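Local coordinates for protein Rho guanine nucleotide exchange factor 11 (Homo sapiens, PDB 5JHH) that probably activates Rho-family GTPases such as RhoA by promoting exchange of bound GDP for GTP through its tandem DH and PH domains, at residues Y224-N238 and L284-H296. Sequence-based numbering, arbitrary orientation.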
loop_
_atom_site.group_PDB
_atom_site.type_symbol
_atom_site.label_atom_id
_atom_site.label_comp_id
_atom_site.label_asym_id
_atom_site.label_seq_id
_atom_site.Cartn_x
_atom_site.Cartn_y
_atom_site.Cartn_z
ATOM N N TYR A 224 12.440 -19.213 -5.172
ATOM C CA TYR A 224 13.369 -19.048 -6.273
ATOM C C TYR A 224 14.521 -20.030 -6.204
ATOM O O TYR A 224 14.940 -20.488 -7.219
ATOM C CB TYR A 224 13.968 -17.668 -6.310
ATOM C CG TYR A 224 13.026 -16.573 -6.699
ATOM C CD1 TYR A 224 11.736 -16.828 -7.137
ATOM C CD2 TYR A 224 13.441 -15.263 -6.645
ATOM C CE1 TYR A 224 10.899 -15.798 -7.497
ATOM C CE2 TYR A 224 12.610 -14.235 -6.998
ATOM C CZ TYR A 224 11.343 -14.512 -7.397
ATOM O OH TYR A 224 10.541 -13.463 -7.767
ATOM N N GLN A 225 15.058 -20.277 -5.019
ATOM C CA GLN A 225 16.173 -21.185 -4.854
ATOM C C GLN A 225 15.862 -22.588 -5.411
ATOM O O GLN A 225 16.612 -23.099 -6.220
ATOM C CB GLN A 225 16.565 -21.289 -3.379
ATOM C CG GLN A 225 17.902 -21.974 -3.149
ATOM C CD GLN A 225 19.012 -21.307 -3.931
ATOM O OE1 GLN A 225 19.049 -20.083 -4.064
ATOM N NE2 GLN A 225 19.915 -22.104 -4.465
ATOM N N LYS A 226 14.749 -23.179 -4.989
ATOM C CA LYS A 226 14.224 -24.414 -5.587
ATOM C C LYS A 226 14.240 -24.426 -7.110
ATOM O O LYS A 226 14.552 -25.431 -7.714
ATOM C CB LYS A 226 12.780 -24.663 -5.115
ATOM C CG LYS A 226 12.696 -25.316 -3.746
ATOM C CD LYS A 226 11.292 -25.315 -3.157
ATOM C CE LYS A 226 11.360 -25.449 -1.629
ATOM N NZ LYS A 226 10.145 -26.078 -1.030
ATOM N N ARG A 227 13.871 -23.305 -7.714
ATOM C CA ARG A 227 13.751 -23.201 -9.149
ATOM C C ARG A 227 15.026 -22.773 -9.810
ATOM O O ARG A 227 15.094 -22.650 -11.040
ATOM C CB ARG A 227 12.721 -22.159 -9.480
ATOM C CG ARG A 227 11.338 -22.516 -8.999
ATOM C CD ARG A 227 10.477 -21.277 -8.954
ATOM N NE ARG A 227 10.572 -20.536 -10.195
ATOM C CZ ARG A 227 10.007 -19.344 -10.371
ATOM N NH1 ARG A 227 9.358 -18.744 -9.372
ATOM N NH2 ARG A 227 10.120 -18.728 -11.533
ATOM N N LEU A 228 16.015 -22.474 -8.994
ATOM C CA LEU A 228 17.306 -22.082 -9.497
ATOM C C LEU A 228 17.987 -23.289 -10.073
ATOM O O LEU A 228 18.091 -24.330 -9.418
ATOM C CB LEU A 228 18.186 -21.562 -8.375
ATOM C CG LEU A 228 19.525 -20.925 -8.761
ATOM C CD1 LEU A 228 19.375 -19.661 -9.594
ATOM C CD2 LEU A 228 20.330 -20.631 -7.509
ATOM N N ASP A 229 18.483 -23.102 -11.285
ATOM C CA ASP A 229 19.378 -24.036 -11.934
ATOM C C ASP A 229 20.641 -23.254 -12.269
ATOM O O ASP A 229 20.630 -22.445 -13.186
ATOM C CB ASP A 229 18.703 -24.546 -13.209
ATOM C CG ASP A 229 19.624 -25.398 -14.085
ATOM O OD1 ASP A 229 20.865 -25.327 -13.951
ATOM O OD2 ASP A 229 19.079 -26.109 -14.944
ATOM N N ALA A 230 21.702 -23.477 -11.491
ATOM C CA ALA A 230 23.026 -22.906 -11.768
ATOM C C ALA A 230 23.952 -24.006 -12.305
ATOM O O ALA A 230 25.108 -24.133 -11.882
ATOM C CB ALA A 230 23.625 -22.308 -10.502
ATOM N N THR A 231 23.434 -24.784 -13.247
ATOM C CA THR A 231 24.101 -25.998 -13.695
ATOM C C THR A 231 25.190 -25.672 -14.724
ATOM O O THR A 231 26.344 -26.033 -14.540
ATOM C CB THR A 231 23.068 -27.004 -14.235
ATOM O OG1 THR A 231 23.328 -28.267 -13.646
ATOM C CG2 THR A 231 23.018 -27.080 -15.775
ATOM N N ALA A 232 24.854 -24.887 -15.741
ATOM C CA ALA A 232 25.843 -24.490 -16.727
ATOM C C ALA A 232 27.074 -23.776 -16.118
ATOM O O ALA A 232 27.998 -23.428 -16.829
ATOM C CB ALA A 232 25.182 -23.609 -17.777
ATOM N N LEU A 233 27.070 -23.518 -14.814
ATOM C CA LEU A 233 28.211 -22.916 -14.147
ATOM C C LEU A 233 28.937 -23.942 -13.299
ATOM O O LEU A 233 29.976 -23.635 -12.730
ATOM C CB LEU A 233 27.762 -21.738 -13.276
ATOM C CG LEU A 233 27.289 -20.506 -14.065
ATOM C CD1 LEU A 233 25.905 -20.718 -14.634
ATOM C CD2 LEU A 233 27.269 -19.255 -13.210
ATOM N N GLU A 234 28.375 -25.145 -13.189
ATOM C CA GLU A 234 29.105 -26.301 -12.653
ATOM C C GLU A 234 30.345 -26.617 -13.488
ATOM O O GLU A 234 31.325 -27.151 -12.958
ATOM C CB GLU A 234 28.226 -27.560 -12.630
ATOM C CG GLU A 234 28.978 -28.860 -12.907
ATOM C CD GLU A 234 28.073 -29.953 -13.437
ATOM O OE1 GLU A 234 28.431 -30.562 -14.470
ATOM O OE2 GLU A 234 27.003 -30.191 -12.829
ATOM N N ARG A 235 30.282 -26.328 -14.792
ATOM C CA ARG A 235 31.492 -26.229 -15.614
ATOM C C ARG A 235 31.904 -24.761 -15.440
ATOM O O ARG A 235 31.549 -24.135 -14.446
ATOM C CB ARG A 235 31.213 -26.583 -17.093
ATOM C CG ARG A 235 30.058 -25.841 -17.758
ATOM C CD ARG A 235 30.478 -24.627 -18.580
ATOM N NE ARG A 235 31.424 -24.960 -19.649
ATOM C CZ ARG A 235 31.414 -24.441 -20.881
ATOM N NH1 ARG A 235 32.330 -24.835 -21.757
ATOM N NH2 ARG A 235 30.502 -23.542 -21.256
ATOM N N ALA A 236 32.694 -24.232 -16.363
ATOM C CA ALA A 236 32.977 -22.795 -16.456
ATOM C C ALA A 236 33.298 -22.528 -17.913
ATOM O O ALA A 236 33.683 -23.452 -18.619
ATOM C CB ALA A 236 34.197 -22.500 -15.582
ATOM N N SER A 237 33.122 -21.307 -18.402
ATOM C CA SER A 237 33.902 -20.897 -19.577
ATOM C C SER A 237 34.867 -19.856 -19.055
ATOM O O SER A 237 35.925 -20.209 -18.525
ATOM C CB SER A 237 33.065 -20.428 -20.802
ATOM O OG SER A 237 31.940 -19.625 -20.490
ATOM N N ASN A 238 34.460 -18.593 -19.095
ATOM C CA ASN A 238 35.261 -17.549 -18.495
ATOM C C ASN A 238 35.402 -17.799 -16.977
ATOM O O ASN A 238 34.467 -18.293 -16.331
ATOM C CB ASN A 238 34.707 -16.153 -18.855
ATOM C CG ASN A 238 33.539 -15.721 -17.983
ATOM O OD1 ASN A 238 32.383 -15.806 -18.390
ATOM N ND2 ASN A 238 33.844 -15.202 -16.804
ATOM N N LEU A 284 18.884 -13.695 -14.587
ATOM C CA LEU A 284 18.281 -14.989 -14.725
ATOM C C LEU A 284 17.463 -15.000 -15.972
ATOM O O LEU A 284 16.900 -13.972 -16.380
ATOM C CB LEU A 284 17.407 -15.310 -13.525
ATOM C CG LEU A 284 18.103 -15.432 -12.174
ATOM C CD1 LEU A 284 17.081 -15.582 -11.053
ATOM C CD2 LEU A 284 19.054 -16.614 -12.170
ATOM N N GLN A 285 17.414 -16.183 -16.569
ATOM C CA GLN A 285 16.560 -16.438 -17.701
ATOM C C GLN A 285 15.386 -17.283 -17.264
ATOM O O GLN A 285 15.561 -18.290 -16.586
ATOM C CB GLN A 285 17.359 -17.181 -18.754
ATOM C CG GLN A 285 16.918 -16.901 -20.167
ATOM C CD GLN A 285 17.868 -17.519 -21.159
ATOM O OE1 GLN A 285 18.910 -18.070 -20.786
ATOM N NE2 GLN A 285 17.514 -17.440 -22.427
ATOM N N LYS A 286 14.186 -16.853 -17.619
ATOM C CA LYS A 286 13.000 -17.621 -17.304
ATOM C C LYS A 286 12.956 -18.723 -18.355
ATOM O O LYS A 286 13.224 -18.472 -19.521
ATOM C CB LYS A 286 11.720 -16.767 -17.352
ATOM C CG LYS A 286 11.521 -15.812 -16.174
ATOM C CD LYS A 286 10.125 -15.908 -15.524
ATOM C CE LYS A 286 9.708 -14.603 -14.805
ATOM N NZ LYS A 286 9.115 -14.730 -13.427
ATOM N N GLN A 287 12.645 -19.940 -17.937
ATOM C CA GLN A 287 12.693 -21.096 -18.811
ATOM C C GLN A 287 11.735 -22.083 -18.222
ATOM O O GLN A 287 12.103 -22.862 -17.333
ATOM C CB GLN A 287 14.118 -21.651 -18.830
ATOM C CG GLN A 287 14.271 -23.152 -19.018
ATOM C CD GLN A 287 14.390 -23.546 -20.464
ATOM O OE1 GLN A 287 13.408 -23.955 -21.079
ATOM N NE2 GLN A 287 15.592 -23.418 -21.023
ATOM N N ASP A 288 10.496 -22.007 -18.697
ATOM C CA ASP A 288 9.358 -22.611 -18.013
ATOM C C ASP A 288 9.292 -22.042 -16.607
ATOM O O ASP A 288 9.095 -20.835 -16.434
ATOM C CB ASP A 288 9.440 -24.158 -17.993
ATOM C CG ASP A 288 8.937 -24.797 -19.287
ATOM O OD1 ASP A 288 8.563 -24.059 -20.225
ATOM O OD2 ASP A 288 8.916 -26.042 -19.361
ATOM N N GLU A 289 9.492 -22.903 -15.617
ATOM C CA GLU A 289 9.342 -22.511 -14.253
ATOM C C GLU A 289 10.708 -22.509 -13.626
ATOM O O GLU A 289 10.837 -22.439 -12.417
ATOM C CB GLU A 289 8.402 -23.475 -13.513
ATOM C CG GLU A 289 7.527 -22.781 -12.465
ATOM C CD GLU A 289 6.519 -21.791 -13.063
ATOM O OE1 GLU A 289 5.640 -22.243 -13.836
ATOM O OE2 GLU A 289 6.589 -20.565 -12.753
ATOM N N LYS A 290 11.742 -22.595 -14.444
ATOM C CA LYS A 290 13.078 -22.659 -13.897
ATOM C C LYS A 290 13.769 -21.326 -14.125
ATOM O O LYS A 290 13.363 -20.542 -14.982
ATOM C CB LYS A 290 13.845 -23.856 -14.467
ATOM C CG LYS A 290 13.199 -25.208 -14.094
ATOM C CD LYS A 290 14.152 -26.161 -13.361
ATOM C CE LYS A 290 14.015 -26.140 -11.835
ATOM N NZ LYS A 290 15.335 -26.250 -11.117
ATOM N N LEU A 291 14.734 -21.037 -13.258
ATOM C CA LEU A 291 15.496 -19.785 -13.302
ATOM C C LEU A 291 16.927 -20.174 -13.572
ATOM O O LEU A 291 17.613 -20.746 -12.708
ATOM C CB LEU A 291 15.418 -19.005 -11.969
ATOM C CG LEU A 291 14.018 -18.565 -11.539
ATOM C CD1 LEU A 291 14.009 -18.047 -10.109
ATOM C CD2 LEU A 291 13.434 -17.549 -12.500
ATOM N N LEU A 292 17.358 -19.871 -14.790
ATOM C CA LEU A 292 18.614 -20.361 -15.288
ATOM C C LEU A 292 19.691 -19.350 -15.070
ATOM O O LEU A 292 19.649 -18.244 -15.635
ATOM C CB LEU A 292 18.520 -20.614 -16.782
ATOM C CG LEU A 292 17.611 -21.743 -17.229
ATOM C CD1 LEU A 292 17.922 -21.990 -18.700
ATOM C CD2 LEU A 292 17.800 -23.004 -16.381
ATOM N N LEU A 293 20.673 -19.749 -14.278
ATOM C CA LEU A 293 21.892 -18.985 -14.155
ATOM C C LEU A 293 22.875 -19.545 -15.192
ATOM O O LEU A 293 23.235 -20.737 -15.126
ATOM C CB LEU A 293 22.415 -19.140 -12.734
ATOM C CG LEU A 293 23.285 -18.033 -12.161
ATOM C CD1 LEU A 293 22.652 -16.674 -12.370
ATOM C CD2 LEU A 293 23.553 -18.279 -10.680
ATOM N N LYS A 294 23.267 -18.700 -16.156
ATOM C CA LYS A 294 23.918 -19.147 -17.397
ATOM C C LYS A 294 24.714 -18.039 -18.096
ATOM O O LYS A 294 24.197 -16.919 -18.267
ATOM C CB LYS A 294 22.839 -19.619 -18.373
ATOM C CG LYS A 294 23.198 -20.854 -19.185
ATOM C CD LYS A 294 22.123 -21.164 -20.221
ATOM C CE LYS A 294 21.976 -20.028 -21.223
ATOM N NZ LYS A 294 21.261 -20.461 -22.453
ATOM N N CYS A 295 25.920 -18.378 -18.572
ATOM C CA CYS A 295 26.778 -17.441 -19.335
ATOM C C CYS A 295 26.224 -17.055 -20.731
ATOM O O CYS A 295 25.384 -17.753 -21.285
ATOM C CB CYS A 295 28.203 -17.989 -19.461
ATOM S SG CYS A 295 29.282 -17.623 -18.051
ATOM N N HIS A 296 26.659 -15.904 -21.249
ATOM C CA HIS A 296 26.205 -15.357 -22.545
ATOM C C HIS A 296 24.672 -15.225 -22.659
ATOM O O HIS A 296 23.939 -15.226 -21.663
ATOM C CB HIS A 296 26.756 -16.211 -23.700
ATOM C CG HIS A 296 27.136 -15.422 -24.919
ATOM N ND1 HIS A 296 26.241 -14.615 -25.589
ATOM C CD2 HIS A 296 28.302 -15.337 -25.603
ATOM C CE1 HIS A 296 26.841 -14.053 -26.622
ATOM N NE2 HIS A 296 28.094 -14.472 -26.652
HETATM O O HOH W 1 22.438 -22.948 -15.767
#
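Arg227 and Leu291 meet through both backbone and side chain. Leu291 N donates to Arg227 O at 2.8 Å, a nearly straight bond (167° at the hydrogen). Asp229 N then gives to Leu291 O at 2.9 Å, and Leu293 N to Asp229 O, a zigzag that pairs Leu228 with Leu291 and Asp229 with Leu292 in parallel. The Arg227 chain, bent at chi3 (49°), carries NE to Glu289 O at 2.9 Å; the carbonyl receives it from above its plane, and the 139° angle marks a bent bond. One guanidinium face is turned to Glu289 OE2, where no N-H points at the oxygen and only the opposite charges act, and the opposite face to Leu291 CD1. With an alanine here, Glu289 O would probably lose this donor and one flank of Leu291 its cover. Leu291 CD1 also lies 3.8 Å from Tyr224 CB, while the Tyr224 hydroxyl is held by Glu257 and Arg220. The side chains of Asp229 and Leu292 lie side by side, pointing the same way, with Asp229 CB 3.6 Å from Leu292 CD2. Ala230 CB packs on Leu293 CD2 at 4.0 Å, and Asn238 OD1 approaches Cys295 SG to 3.6 Å. A type II' turn, Gln287 to Lys290, closes the hairpin of strands 280-287 and 290-292. Helix 189-227 is thus followed by a short strand, 228-229, added in parallel to the PH-domain sheet, consistent with the DH-PH linkage of a tandem exchange factor.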